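Long-range contacts in isoflavone reductase (Medicago sativa, PDB 2GAS), which reduces 2'-hydroxyisoflavones with NADPH to chiral isoflavanones, giving the penultimate intermediate on the way to the alfalfa phytoalexin (-)-medicarpin: residues A[88-92]-A[132-136]; A[96-100]-A[139-145]; A[123-129]-A[260-265]; A[147-153]-A[209-215]. All coordinates share one frame; numbering follows the deposited sequence.

How the contacts relate
Contacts 1, 2 and 3 all hold helix 126-143, at successive places along it. Contact 3 takes the start of the helix, contact 1 its middle, contact 2 its end. All three are partly buried. Contact 4 is the buried one; it joins strands 148-151 and 210-213, the first of which follows the helix in the chain. Chemistry changes with place. Contact 3 is apolar packing of the helix start and its lead-in loop on helix 259-271. Contact 1 mixes isoleucine packing with two close acids. Contact 2 has an apolar centre and a lysine at its rim. Contact 4 rests on backbone hydrogen bonds. It also touches contact 2, where Tyr149 OH probably hydrogen-bonds Glu141 OE1.

Contact 1 (A[88-92]-A[132-136]); sequences LIEDQ and EKASI
Two acids face each other here: Glu90 OE2 lies 2.6 Å from Glu132 OE2, with the carboxylate planes only 6° apart. The contact belongs to the Rossmann-type NADP fold. It joins the loop after strand 79-82 to helix 126-143, which carries Lys133, the inferred proton acceptor. With chi1 at 59° Glu90 curls back over its own backbone, and a bend at the next torsion brings the carboxylate to Glu132. If both acids were charged they would repel, so the closeness probably raises the pKa of the pair. The Glu132 chain is extended and runs past Ile89, with its CG 3.4 Å from Ile89 CG2. An alanine in place of Glu132 would probably leave the Ile89 methyl without that methylene and the Glu90 carboxylate free to turn. Ile136 also points at the loop, between Ile89 and Gln92, but its CD1 is modelled too close to both, so its exact position is doubtful. Gln92 OE1 takes a hydrogen bond from Ser111 N. Lys133 NZ is held by Glu112 O, while lower on the same chain Lys133 CE rests against Ile89 CD1 at 3.6 Å.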
loop_
_atom_site.group_PDB
_atom_site.type_symbol
_atom_site.label_atom_id
_atom_site.label_comp_id
_atom_site.label_asym_id
_atom_site.label_seq_id
_atom_site.Cartn_x
_atom_site.Cartn_y
_atom_site.Cartn_z
ATOM N N LEU A 88 8.585 0.791 -11.306
ATOM C CA LEU A 88 9.794 0.802 -10.491
ATOM C C LEU A 88 9.821 2.033 -9.597
ATOM O O LEU A 88 9.481 3.133 -10.028
ATOM C CB LEU A 88 11.036 0.818 -11.378
ATOM C CG LEU A 88 11.266 -0.416 -12.249
ATOM C CD1 LEU A 88 12.452 -0.175 -13.167
ATOM C CD2 LEU A 88 11.500 -1.623 -11.361
ATOM N N ILE A 89 10.235 1.848 -8.350
ATOM C CA ILE A 89 10.298 2.965 -7.420
ATOM C C ILE A 89 11.153 4.090 -7.990
ATOM O O ILE A 89 10.735 5.246 -8.015
ATOM C CB ILE A 89 10.882 2.516 -6.063
ATOM C CG1 ILE A 89 9.919 1.536 -5.391
ATOM C CG2 ILE A 89 11.114 3.713 -5.160
ATOM C CD1 ILE A 89 8.525 2.093 -5.161
ATOM N N GLU A 90 12.339 3.740 -8.472
ATOM C CA GLU A 90 13.254 4.734 -9.014
ATOM C C GLU A 90 12.728 5.524 -10.208
ATOM O O GLU A 90 13.215 6.621 -10.481
ATOM C CB GLU A 90 14.594 4.084 -9.374
ATOM C CG GLU A 90 14.518 2.958 -10.397
ATOM C CD GLU A 90 14.224 1.592 -9.787
ATOM O OE1 GLU A 90 14.416 0.584 -10.502
ATOM O OE2 GLU A 90 13.803 1.515 -8.608
ATOM N N ASP A 91 11.744 4.983 -10.923
ATOM C CA ASP A 91 11.194 5.694 -12.071
ATOM C C ASP A 91 10.344 6.902 -11.674
ATOM O O ASP A 91 9.944 7.699 -12.524
ATOM C CB ASP A 91 10.383 4.751 -12.965
ATOM C CG ASP A 91 11.260 3.956 -13.922
ATOM O OD1 ASP A 91 12.411 4.380 -14.169
ATOM O OD2 ASP A 91 10.800 2.918 -14.439
ATOM N N GLN A 92 10.074 7.056 -10.384
ATOM C CA GLN A 92 9.289 8.203 -9.951
ATOM C C GLN A 92 10.086 9.487 -10.159
ATOM O O GLN A 92 9.541 10.581 -10.064
ATOM C CB GLN A 92 8.876 8.056 -8.487
ATOM C CG GLN A 92 7.862 6.941 -8.292
ATOM C CD GLN A 92 7.494 6.730 -6.845
ATOM O OE1 GLN A 92 6.472 7.226 -6.372
ATOM N NE2 GLN A 92 8.334 5.996 -6.127
ATOM N N GLU A 132 15.021 3.266 -0.524
ATOM C CA GLU A 132 14.832 3.779 -1.873
ATOM C C GLU A 132 13.572 4.645 -1.895
ATOM O O GLU A 132 13.534 5.690 -2.545
ATOM C CB GLU A 132 14.710 2.625 -2.872
ATOM C CG GLU A 132 14.331 3.056 -4.278
ATOM C CD GLU A 132 14.526 1.948 -5.299
ATOM O OE1 GLU A 132 14.201 0.782 -4.988
ATOM O OE2 GLU A 132 14.993 2.250 -6.416
ATOM N N LYS A 133 12.540 4.213 -1.176
ATOM C CA LYS A 133 11.308 4.991 -1.119
ATOM C C LYS A 133 11.548 6.275 -0.322
ATOM O O LYS A 133 11.022 7.332 -0.664
ATOM C CB LYS A 133 10.180 4.172 -0.478
ATOM C CG LYS A 133 9.714 3.001 -1.330
ATOM C CD LYS A 133 8.420 2.414 -0.787
ATOM C CE LYS A 133 7.870 1.358 -1.726
ATOM N NZ LYS A 133 6.486 0.950 -1.355
ATOM N N ALA A 134 12.346 6.185 0.741
ATOM C CA ALA A 134 12.647 7.363 1.541
ATOM C C ALA A 134 13.402 8.378 0.687
ATOM O O ALA A 134 13.195 9.582 0.818
ATOM C CB ALA A 134 13.475 6.983 2.762
ATOM N N SER A 135 14.275 7.889 -0.188
ATOM C CA SER A 135 15.032 8.788 -1.055
ATOM C C SER A 135 14.091 9.556 -1.971
ATOM O O SER A 135 14.304 10.739 -2.247
ATOM C CB SER A 135 16.048 8.002 -1.884
ATOM O OG SER A 135 17.125 7.585 -1.066
ATOM N N ILE A 136 13.050 8.882 -2.449
ATOM C CA ILE A 136 12.075 9.536 -3.305
ATOM C C ILE A 136 11.339 10.621 -2.519
ATOM O O ILE A 136 11.026 11.684 -3.055
ATOM C CB ILE A 136 11.092 8.507 -3.897
ATOM C CG1 ILE A 136 11.827 7.696 -4.968
ATOM C CG2 ILE A 136 9.876 9.200 -4.497
ATOM C CD1 ILE A 136 10.955 6.770 -5.723
#

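Contact 2 (A[96-100]-A[139-145]); sequences IKAIK and VIEAEGV
Ile96 makes the apolar centre by reaching across to the end of helix 126-143. Its CD1 meets Ile140 CG1 at 3.8 Å, and the two side chains cross at about a right angle. The other branch, Ile96 CG2, lies near Val145 CG2, Val139 CG1 and the CG methylene of Glu143. Phe108 of strand 107-109 touches Ile96, Ile140 and Val145 alike, so the two helices pack on one strand of the parallel Rossmann sheet. The axes of segments 96-100 and 139-143 run nearly parallel, 19° apart, with a closest approach of 11.4 Å. Val145 follows the helix and spreads both methyls over helix 92-102. With chi1 at 175°, CG1 is anti to the backbone N and meets Ile99 CG2 at 4.1 Å. That turns CG2 to Lys100, whose CD lies 3.8 Å away. Gly144 has a positive phi and makes a Schellman motif: Val145 N bonds back to Ile140 O and Gly144 N to Glu141 O. The polar edge lies outside this. The Lys100 chain bends twice and brings NZ to 2.6 Å from Glu143 O. The bond lies in the carbonyl plane, with a C=O...N angle of 154°. Lys100 NZ also has a long salt bridge to Glu143 OE2, at 3.9 Å. The lysine therefore lays its CD methylene against Val145 and places its ammonium at the carbonyl end of the helix. There the positive group probably offsets the negative end of the helix dipole, so one side chain serves both the apolar and the polar side of the contact.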
loop_
_atom_site.group_PDB
_atom_site.type_symbol
_atom_site.label_atom_id
_atom_site.label_comp_id
_atom_site.label_asym_id
_atom_site.label_seq_id
_atom_site.Cartn_x
_atom_site.Cartn_y
_atom_site.Cartn_z
ATOM N N ILE A 96 8.348 12.866 -11.316
ATOM C CA ILE A 96 8.542 14.151 -10.655
ATOM C C ILE A 96 9.006 15.200 -11.668
ATOM O O ILE A 96 8.583 16.356 -11.614
ATOM C CB ILE A 96 9.572 14.028 -9.500
ATOM C CG1 ILE A 96 8.989 13.162 -8.381
ATOM C CG2 ILE A 96 9.923 15.406 -8.951
ATOM C CD1 ILE A 96 7.725 13.730 -7.780
ATOM N N LYS A 97 9.868 14.790 -12.591
ATOM C CA LYS A 97 10.354 15.710 -13.617
ATOM C C LYS A 97 9.163 16.202 -14.432
ATOM O O LYS A 97 9.043 17.397 -14.713
ATOM C CB LYS A 97 11.360 15.011 -14.537
ATOM C CG LYS A 97 11.930 15.912 -15.627
ATOM C CD LYS A 97 12.907 15.150 -16.512
ATOM C CE LYS A 97 13.519 16.055 -17.577
ATOM N NZ LYS A 97 12.498 16.669 -18.469
ATOM N N ALA A 98 8.274 15.282 -14.801
ATOM C CA ALA A 98 7.096 15.644 -15.581
ATOM C C ALA A 98 6.151 16.540 -14.779
ATOM O O ALA A 98 5.558 17.468 -15.323
ATOM C CB ALA A 98 6.360 14.382 -16.055
ATOM N N ILE A 99 6.008 16.256 -13.486
ATOM C CA ILE A 99 5.147 17.053 -12.611
ATOM C C ILE A 99 5.651 18.496 -12.540
ATOM O O ILE A 99 4.875 19.449 -12.642
ATOM C CB ILE A 99 5.122 16.463 -11.175
ATOM C CG1 ILE A 99 4.355 15.144 -11.176
ATOM C CG2 ILE A 99 4.504 17.458 -10.197
ATOM C CD1 ILE A 99 2.908 15.279 -11.545
ATOM N N LYS A 100 6.961 18.647 -12.369
ATOM C CA LYS A 100 7.572 19.970 -12.286
ATOM C C LYS A 100 7.341 20.773 -13.561
ATOM O O LYS A 100 7.064 21.970 -13.506
ATOM C CB LYS A 100 9.075 19.840 -12.025
ATOM C CG LYS A 100 9.429 19.206 -10.684
ATOM C CD LYS A 100 9.032 20.098 -9.512
ATOM C CE LYS A 100 9.842 21.388 -9.501
ATOM N NZ LYS A 100 9.464 22.280 -8.373
ATOM N N VAL A 139 13.412 13.678 -2.570
ATOM C CA VAL A 139 13.382 14.378 -3.853
ATOM C C VAL A 139 12.117 15.227 -3.931
ATOM O O VAL A 139 12.160 16.398 -4.299
ATOM C CB VAL A 139 13.385 13.394 -5.040
ATOM C CG1 VAL A 139 13.240 14.164 -6.349
ATOM C CG2 VAL A 139 14.675 12.587 -5.044
ATOM N N ILE A 140 10.988 14.615 -3.586
ATOM C CA ILE A 140 9.698 15.295 -3.594
ATOM C C ILE A 140 9.726 16.541 -2.705
ATOM O O ILE A 140 9.274 17.616 -3.105
ATOM C CB ILE A 140 8.592 14.339 -3.090
ATOM C CG1 ILE A 140 8.385 13.215 -4.106
ATOM C CG2 ILE A 140 7.304 15.112 -2.826
ATOM C CD1 ILE A 140 7.479 12.105 -3.603
ATOM N N GLU A 141 10.259 16.394 -1.500
ATOM C CA GLU A 141 10.336 17.508 -0.568
ATOM C C GLU A 141 11.281 18.597 -1.062
ATOM O O GLU A 141 10.973 19.784 -0.968
ATOM C CB GLU A 141 10.760 16.989 0.802
ATOM C CG GLU A 141 9.722 16.035 1.384
ATOM C CD GLU A 141 10.270 15.138 2.472
ATOM O OE1 GLU A 141 9.560 14.190 2.872
ATOM O OE2 GLU A 141 11.407 15.370 2.928
ATOM N N ALA A 142 12.424 18.192 -1.599
ATOM C CA ALA A 142 13.389 19.159 -2.109
ATOM C C ALA A 142 12.803 19.948 -3.285
ATOM O O ALA A 142 13.004 21.162 -3.391
ATOM C CB ALA A 142 14.667 18.436 -2.538
ATOM N N GLU A 143 12.072 19.258 -4.158
ATOM C CA GLU A 143 11.468 19.878 -5.337
ATOM C C GLU A 143 10.239 20.739 -5.043
ATOM O O GLU A 143 9.763 21.461 -5.917
ATOM C CB GLU A 143 11.089 18.801 -6.358
ATOM C CG GLU A 143 12.272 18.068 -6.979
ATOM C CD GLU A 143 13.051 18.917 -7.977
ATOM O OE1 GLU A 143 13.993 18.384 -8.603
ATOM O OE2 GLU A 143 12.728 20.113 -8.137
ATOM N N GLY A 144 9.720 20.658 -3.825
ATOM C CA GLY A 144 8.556 21.455 -3.476
ATOM C C GLY A 144 7.262 20.962 -4.095
ATOM O O GLY A 144 6.341 21.744 -4.349
ATOM N N VAL A 145 7.187 19.664 -4.357
ATOM C CA VAL A 145 5.975 19.092 -4.928
ATOM C C VAL A 145 5.044 18.813 -3.748
ATOM O O VAL A 145 5.443 18.144 -2.794
ATOM C CB VAL A 145 6.277 17.763 -5.664
ATOM C CG1 VAL A 145 4.982 17.123 -6.150
ATOM C CG2 VAL A 145 7.214 18.021 -6.839
#

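Contact 3 (A[123-129]-A[260-265]); sequences VEPVRQV and NYLLAL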
loop_
_atom_site.group_PDB
_atom_site.type_symbol
_atom_site.label_atom_id
_atom_site.label_comp_id
_atom_site.label_asym_id
_atom_site.label_seq_id
_atom_site.Cartn_x
_atom_site.Cartn_y
_atom_site.Cartn_z
ATOM N N VAL A 123 16.029 -4.888 8.335
ATOM C CA VAL A 123 17.326 -5.428 7.939
ATOM C C VAL A 123 17.292 -5.746 6.447
ATOM O O VAL A 123 16.223 -5.802 5.838
ATOM C CB VAL A 123 17.652 -6.723 8.723
ATOM C CG1 VAL A 123 17.619 -6.447 10.214
ATOM C CG2 VAL A 123 16.659 -7.818 8.366
ATOM N N GLU A 124 18.461 -5.942 5.844
ATOM C CA GLU A 124 18.508 -6.265 4.426
ATOM C C GLU A 124 17.886 -7.642 4.206
ATOM O O GLU A 124 17.858 -8.473 5.119
ATOM C CB GLU A 124 19.957 -6.251 3.924
ATOM C CG GLU A 124 20.638 -4.898 4.037
ATOM C CD GLU A 124 20.017 -3.834 3.140
ATOM O OE1 GLU A 124 20.464 -2.669 3.215
ATOM O OE2 GLU A 124 19.093 -4.154 2.361
ATOM N N PRO A 125 17.403 -7.915 2.988
ATOM C CA PRO A 125 17.407 -7.028 1.820
ATOM C C PRO A 125 16.230 -6.051 1.724
ATOM O O PRO A 125 16.165 -5.252 0.789
ATOM C CB PRO A 125 17.417 -8.012 0.661
ATOM C CG PRO A 125 16.502 -9.085 1.164
ATOM C CD PRO A 125 16.941 -9.266 2.612
ATOM N N VAL A 126 15.302 -6.096 2.676
ATOM C CA VAL A 126 14.157 -5.195 2.591
ATOM C C VAL A 126 14.522 -3.756 2.950
ATOM O O VAL A 126 13.932 -2.808 2.427
ATOM C CB VAL A 126 12.971 -5.685 3.482
ATOM C CG1 VAL A 126 13.208 -5.342 4.943
ATOM C CG2 VAL A 126 11.670 -5.075 2.985
ATOM N N ARG A 127 15.515 -3.595 3.818
ATOM C CA ARG A 127 15.949 -2.272 4.244
ATOM C C ARG A 127 16.250 -1.354 3.065
ATOM O O ARG A 127 15.835 -0.193 3.057
ATOM C CB ARG A 127 17.193 -2.380 5.129
ATOM C CG ARG A 127 17.658 -1.052 5.710
ATOM C CD ARG A 127 18.943 -1.217 6.506
ATOM N NE ARG A 127 19.303 -0.006 7.244
ATOM C CZ ARG A 127 18.652 0.448 8.313
ATOM N NH1 ARG A 127 17.595 -0.203 8.786
ATOM N NH2 ARG A 127 19.062 1.557 8.917
ATOM N N GLN A 128 16.961 -1.867 2.064
ATOM C CA GLN A 128 17.303 -1.043 0.913
ATOM C C GLN A 128 16.088 -0.564 0.124
ATOM O O GLN A 128 16.098 0.545 -0.418
ATOM C CB GLN A 128 18.258 -1.778 -0.029
ATOM C CG GLN A 128 18.676 -0.915 -1.221
ATOM C CD GLN A 128 19.163 0.467 -0.794
ATOM O OE1 GLN A 128 20.139 0.589 -0.052
ATOM N NE2 GLN A 128 18.477 1.515 -1.258
ATOM N N VAL A 129 15.044 -1.387 0.054
ATOM C CA VAL A 129 13.837 -0.988 -0.669
ATOM C C VAL A 129 13.146 0.157 0.063
ATOM O O VAL A 129 12.663 1.104 -0.562
ATOM C CB VAL A 129 12.841 -2.153 -0.808
ATOM C CG1 VAL A 129 11.585 -1.678 -1.533
ATOM C CG2 VAL A 129 13.487 -3.295 -1.569
ATOM N N ASN A 260 14.513 -14.482 1.568
ATOM C CA ASN A 260 15.145 -13.626 2.560
ATOM C C ASN A 260 14.408 -12.292 2.639
ATOM O O ASN A 260 14.251 -11.718 3.717
ATOM C CB ASN A 260 16.625 -13.397 2.219
ATOM C CG ASN A 260 16.839 -12.876 0.802
ATOM O OD1 ASN A 260 17.930 -12.411 0.465
ATOM N ND2 ASN A 260 15.813 -12.963 -0.033
ATOM N N TYR A 261 13.953 -11.809 1.487
ATOM C CA TYR A 261 13.231 -10.545 1.409
ATOM C C TYR A 261 11.916 -10.650 2.175
ATOM O O TYR A 261 11.555 -9.760 2.943
ATOM C CB TYR A 261 12.938 -10.204 -0.051
ATOM C CG TYR A 261 12.252 -8.875 -0.240
ATOM C CD1 TYR A 261 12.985 -7.690 -0.293
ATOM C CD2 TYR A 261 10.862 -8.796 -0.355
ATOM C CE1 TYR A 261 12.350 -6.457 -0.458
ATOM C CE2 TYR A 261 10.220 -7.569 -0.518
ATOM C CZ TYR A 261 10.969 -6.406 -0.569
ATOM O OH TYR A 261 10.338 -5.195 -0.738
ATOM N N LEU A 262 11.216 -11.755 1.955
ATOM C CA LEU A 262 9.933 -12.013 2.597
ATOM C C LEU A 262 10.088 -12.065 4.116
ATOM O O LEU A 262 9.336 -11.420 4.849
ATOM C CB LEU A 262 9.367 -13.336 2.076
ATOM C CG LEU A 262 7.853 -13.494 1.960
ATOM C CD1 LEU A 262 7.303 -12.456 0.987
ATOM C CD2 LEU A 262 7.528 -14.903 1.470
ATOM N N LEU A 263 11.069 -12.829 4.589
ATOM C CA LEU A 263 11.306 -12.946 6.024
ATOM C C LEU A 263 11.701 -11.613 6.638
ATOM O O LEU A 263 11.320 -11.308 7.768
ATOM C CB LEU A 263 12.404 -13.971 6.317
ATOM C CG LEU A 263 11.982 -15.391 6.692
ATOM C CD1 LEU A 263 13.208 -16.139 7.194
ATOM C CD2 LEU A 263 10.908 -15.359 7.775
ATOM N N ALA A 264 12.480 -10.821 5.906
ATOM C CA ALA A 264 12.900 -9.519 6.416
ATOM C C ALA A 264 11.674 -8.612 6.542
ATOM O O ALA A 264 11.567 -7.822 7.472
ATOM C CB ALA A 264 13.935 -8.892 5.487
ATOM N N LEU A 265 10.750 -8.735 5.592
ATOM C CA LEU A 265 9.528 -7.940 5.631
ATOM C C LEU A 265 8.729 -8.310 6.888
ATOM O O LEU A 265 8.285 -7.432 7.626
ATOM C CB LEU A 265 8.693 -8.202 4.370
ATOM C CG LEU A 265 7.406 -7.393 4.201
ATOM C CD1 LEU A 265 7.709 -5.903 4.223
ATOM C CD2 LEU A 265 6.751 -7.779 2.884
#
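Val123 opens the contact with its CG2 4.1 Å from Ala264 CB; its own flank is covered by Leu249 and Ile252 of helix 245-254. The Val123 carbonyl oxygen accepts a bond from Arg127 N as the chain starts to turn. Glu124 points away from the other helix. Its OE2 accepts a hydrogen bond from Gln128 N at 3.1 Å, on the syn side but 33° out of the carboxylate plane. Pro125 follows a cis peptide bond and faces helix 259-271. Its CG meets Tyr261 CA at 3.6 Å and also lies at the edge of the tyrosine ring. Here the loop that leads into helix 126-143, and the first turn of that helix, which later carries Lys133, pack on a helix from near the end of the chain. Val126 divides its methyls. CG1 goes to Ala264 CB at 3.7 Å, and CG2, anti to the backbone N, goes to Tyr261 CE1 at 3.8 Å and on toward Leu265 CD1. One turn further on, Val129 comes to the ring edge, near its plane. Its CG2 is 3.5 Å from Tyr261 CE1, and its CG1 is 3.8 Å from Tyr261 OH.

Contact 4 (A[147-153]-A[209-215]); sequences YTYLCCH and NKAVHIR
Asn209 lies over the Tyr147 ring, its amide plane stacked within 11° of the ring plane. Asn209 CA makes a CH-pi contact, 3.5 Å from the ring centroid. The opposite face of the ring is taken by Tyr149 OH, which is itself hydrogen-bonded to Glu141 of helix 126-143. A chi1 of 62° folds the Tyr147 ring back over its own backbone, to lie over Asn209. A serine in place of Tyr147 would probably leave Asn209 CA and Tyr149 OH without the ring between them and open a gap there. Beyond this pair the segments form parallel strands. Strand 210-213 is the middle of three, between 148-151 and 284-286, and Thr148 has a backbone bond to Phe108 of strand 107-109, in the main Rossmann sheet. Tyr149 N bonds to Lys210 O, and Val212 N to Tyr149 O at 2.8 Å. Cys151 N bonds to Val212 O with a C=O...N angle of 169°, and Ile214 N to Cys151 O. Thr148, Leu150 and Val212 share one face of the sheet; there Thr148 CG2 meets Val212 CG2 at 3.7 Å, and helix 191-202 touches Leu150. Tyr149, Cys151, Ala211 and His213 share the other. Past the strands His153 turns a ring edge to Ile214 O, its CD2 3.7 Å away. A water gives hydrogen bonds to Cys152 O and Ile214 O, and so bridges the two segments past the last direct backbone bond. The direct bonds and the water thus satisfy buried backbone N-H and C=O groups, and His153 and His213 meet at one hydroxyl, Tyr277 OH.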
loop_
_atom_site.group_PDB
_atom_site.type_symbol
_atom_site.label_atom_id
_atom_site.label_comp_id
_atom_site.label_asym_id
_atom_site.label_seq_id
_atom_site.Cartn_x
_atom_site.Cartn_y
_atom_site.Cartn_z
ATOM N N TYR A 147 2.745 17.018 -1.442
ATOM C CA TYR A 147 2.628 15.571 -1.317
ATOM C C TYR A 147 1.776 15.008 -0.187
ATOM O O TYR A 147 1.348 15.715 0.719
ATOM C CB TYR A 147 4.031 14.981 -1.143
ATOM C CG TYR A 147 4.725 15.466 0.121
ATOM C CD1 TYR A 147 5.506 16.620 0.114
ATOM C CD2 TYR A 147 4.574 14.783 1.335
ATOM C CE1 TYR A 147 6.126 17.085 1.276
ATOM C CE2 TYR A 147 5.188 15.246 2.509
ATOM C CZ TYR A 147 5.964 16.396 2.465
ATOM O OH TYR A 147 6.585 16.862 3.603
ATOM N N THR A 148 1.535 13.704 -0.283
ATOM C CA THR A 148 0.851 12.939 0.755
ATOM C C THR A 148 1.433 11.533 0.651
ATOM O O THR A 148 1.455 10.940 -0.431
ATOM C CB THR A 148 -0.675 12.864 0.578
ATOM O OG1 THR A 148 -1.237 14.176 0.702
ATOM C CG2 THR A 148 -1.283 11.964 1.669
ATOM N N TYR A 149 1.942 11.024 1.767
ATOM C CA TYR A 149 2.521 9.682 1.814
ATOM C C TYR A 149 1.472 8.795 2.463
ATOM O O TYR A 149 1.168 8.955 3.642
ATOM C CB TYR A 149 3.795 9.681 2.661
ATOM C CG TYR A 149 4.849 10.661 2.199
ATOM C CD1 TYR A 149 5.669 11.305 3.120
ATOM C CD2 TYR A 149 5.043 10.927 0.840
ATOM C CE1 TYR A 149 6.662 12.195 2.704
ATOM C CE2 TYR A 149 6.032 11.812 0.416
ATOM C CZ TYR A 149 6.833 12.437 1.351
ATOM O OH TYR A 149 7.814 13.309 0.930
ATOM N N LEU A 150 0.917 7.867 1.691
ATOM C CA LEU A 150 -0.132 6.984 2.198
ATOM C C LEU A 150 0.502 5.724 2.783
ATOM O O LEU A 150 0.913 4.825 2.059
ATOM C CB LEU A 150 -1.102 6.639 1.064
ATOM C CG LEU A 150 -2.512 6.113 1.379
ATOM C CD1 LEU A 150 -2.428 4.788 2.128
ATOM C CD2 LEU A 150 -3.275 7.139 2.194
ATOM N N CYS A 151 0.590 5.681 4.108
ATOM C CA CYS A 151 1.193 4.554 4.809
ATOM C C CYS A 151 0.084 3.664 5.355
ATOM O O CYS A 151 -0.409 3.871 6.468
ATOM C CB CYS A 151 2.082 5.083 5.937
ATOM S SG CYS A 151 3.299 6.301 5.349
ATOM N N CYS A 152 -0.303 2.673 4.558
ATOM C CA CYS A 152 -1.392 1.764 4.923
ATOM C C CYS A 152 -0.946 0.489 5.612
ATOM O O CYS A 152 -1.769 -0.363 5.945
ATOM C CB CYS A 152 -2.202 1.401 3.678
ATOM S SG CYS A 152 -1.227 0.572 2.396
ATOM N N HIS A 153 0.358 0.346 5.808
ATOM C CA HIS A 153 0.898 -0.831 6.460
ATOM C C HIS A 153 0.554 -2.166 5.797
ATOM O O HIS A 153 0.723 -2.303 4.587
ATOM C CB HIS A 153 0.523 -0.792 7.945
ATOM C CG HIS A 153 1.252 0.281 8.693
ATOM N ND1 HIS A 153 2.607 0.219 8.932
ATOM C CD2 HIS A 153 0.850 1.498 9.130
ATOM C CE1 HIS A 153 3.011 1.353 9.476
ATOM N NE2 HIS A 153 1.963 2.147 9.606
ATOM N N ASN A 209 1.377 17.877 2.315
ATOM C CA ASN A 209 2.726 17.625 2.822
ATOM C C ASN A 209 2.702 16.863 4.143
ATOM O O ASN A 209 3.458 17.166 5.070
ATOM C CB ASN A 209 3.492 18.947 2.986
ATOM C CG ASN A 209 3.832 19.599 1.651
ATOM O OD1 ASN A 209 4.450 20.667 1.607
ATOM N ND2 ASN A 209 3.436 18.964 0.562
ATOM N N LYS A 210 1.818 15.873 4.216
ATOM C CA LYS A 210 1.666 15.040 5.405
ATOM C C LYS A 210 1.693 13.561 5.033
ATOM O O LYS A 210 1.426 13.188 3.885
ATOM C CB LYS A 210 0.319 15.319 6.081
ATOM C CG LYS A 210 0.146 16.701 6.696
ATOM C CD LYS A 210 0.628 16.729 8.133
ATOM C CE LYS A 210 0.047 17.910 8.892
ATOM N NZ LYS A 210 0.381 19.203 8.239
ATOM N N ALA A 211 2.021 12.730 6.015
ATOM C CA ALA A 211 2.004 11.288 5.838
ATOM C C ALA A 211 0.693 10.882 6.511
ATOM O O ALA A 211 0.410 11.317 7.631
ATOM C CB ALA A 211 3.184 10.639 6.556
ATOM N N VAL A 212 -0.121 10.090 5.821
ATOM C CA VAL A 212 -1.400 9.626 6.373
ATOM C C VAL A 212 -1.197 8.172 6.778
ATOM O O VAL A 212 -0.804 7.339 5.960
ATOM C CB VAL A 212 -2.533 9.739 5.328
ATOM C CG1 VAL A 212 -3.829 9.151 5.881
ATOM C CG2 VAL A 212 -2.745 11.194 4.964
ATOM N N HIS A 213 -1.465 7.872 8.045
ATOM C CA HIS A 213 -1.263 6.531 8.580
ATOM C C HIS A 213 -2.554 5.775 8.816
ATOM O O HIS A 213 -3.477 6.293 9.443
ATOM C CB HIS A 213 -0.503 6.637 9.899
ATOM C CG HIS A 213 0.722 7.487 9.808
ATOM N ND1 HIS A 213 1.965 6.970 9.508
ATOM C CD2 HIS A 213 0.882 8.828 9.894
ATOM C CE1 HIS A 213 2.836 7.959 9.412
ATOM N NE2 HIS A 213 2.205 9.096 9.640
ATOM N N ILE A 214 -2.606 4.544 8.319
ATOM C CA ILE A 214 -3.788 3.717 8.504
ATOM C C ILE A 214 -3.516 2.665 9.579
ATOM O O ILE A 214 -2.806 1.689 9.343
ATOM C CB ILE A 214 -4.187 2.983 7.197
ATOM C CG1 ILE A 214 -4.234 3.964 6.022
ATOM C CG2 ILE A 214 -5.540 2.292 7.383
ATOM C CD1 ILE A 214 -5.330 4.978 6.101
ATOM N N ARG A 215 -4.045 2.896 10.775
ATOM C CA ARG A 215 -3.929 1.953 11.886
ATOM C C ARG A 215 -5.355 1.912 12.428
ATOM O O ARG A 215 -5.707 2.688 13.310
ATOM C CB ARG A 215 -2.976 2.460 12.979
ATOM C CG ARG A 215 -1.495 2.146 12.763
ATOM C CD ARG A 215 -0.722 3.341 12.233
ATOM N NE ARG A 215 -0.741 4.500 13.131
ATOM C CZ ARG A 215 0.145 4.739 14.098
ATOM N NH1 ARG A 215 1.146 3.898 14.327
ATOM N NH2 ARG A 215 0.050 5.850 14.817
HETATM O O HOH W 1 -3.448 -0.675 8.182
#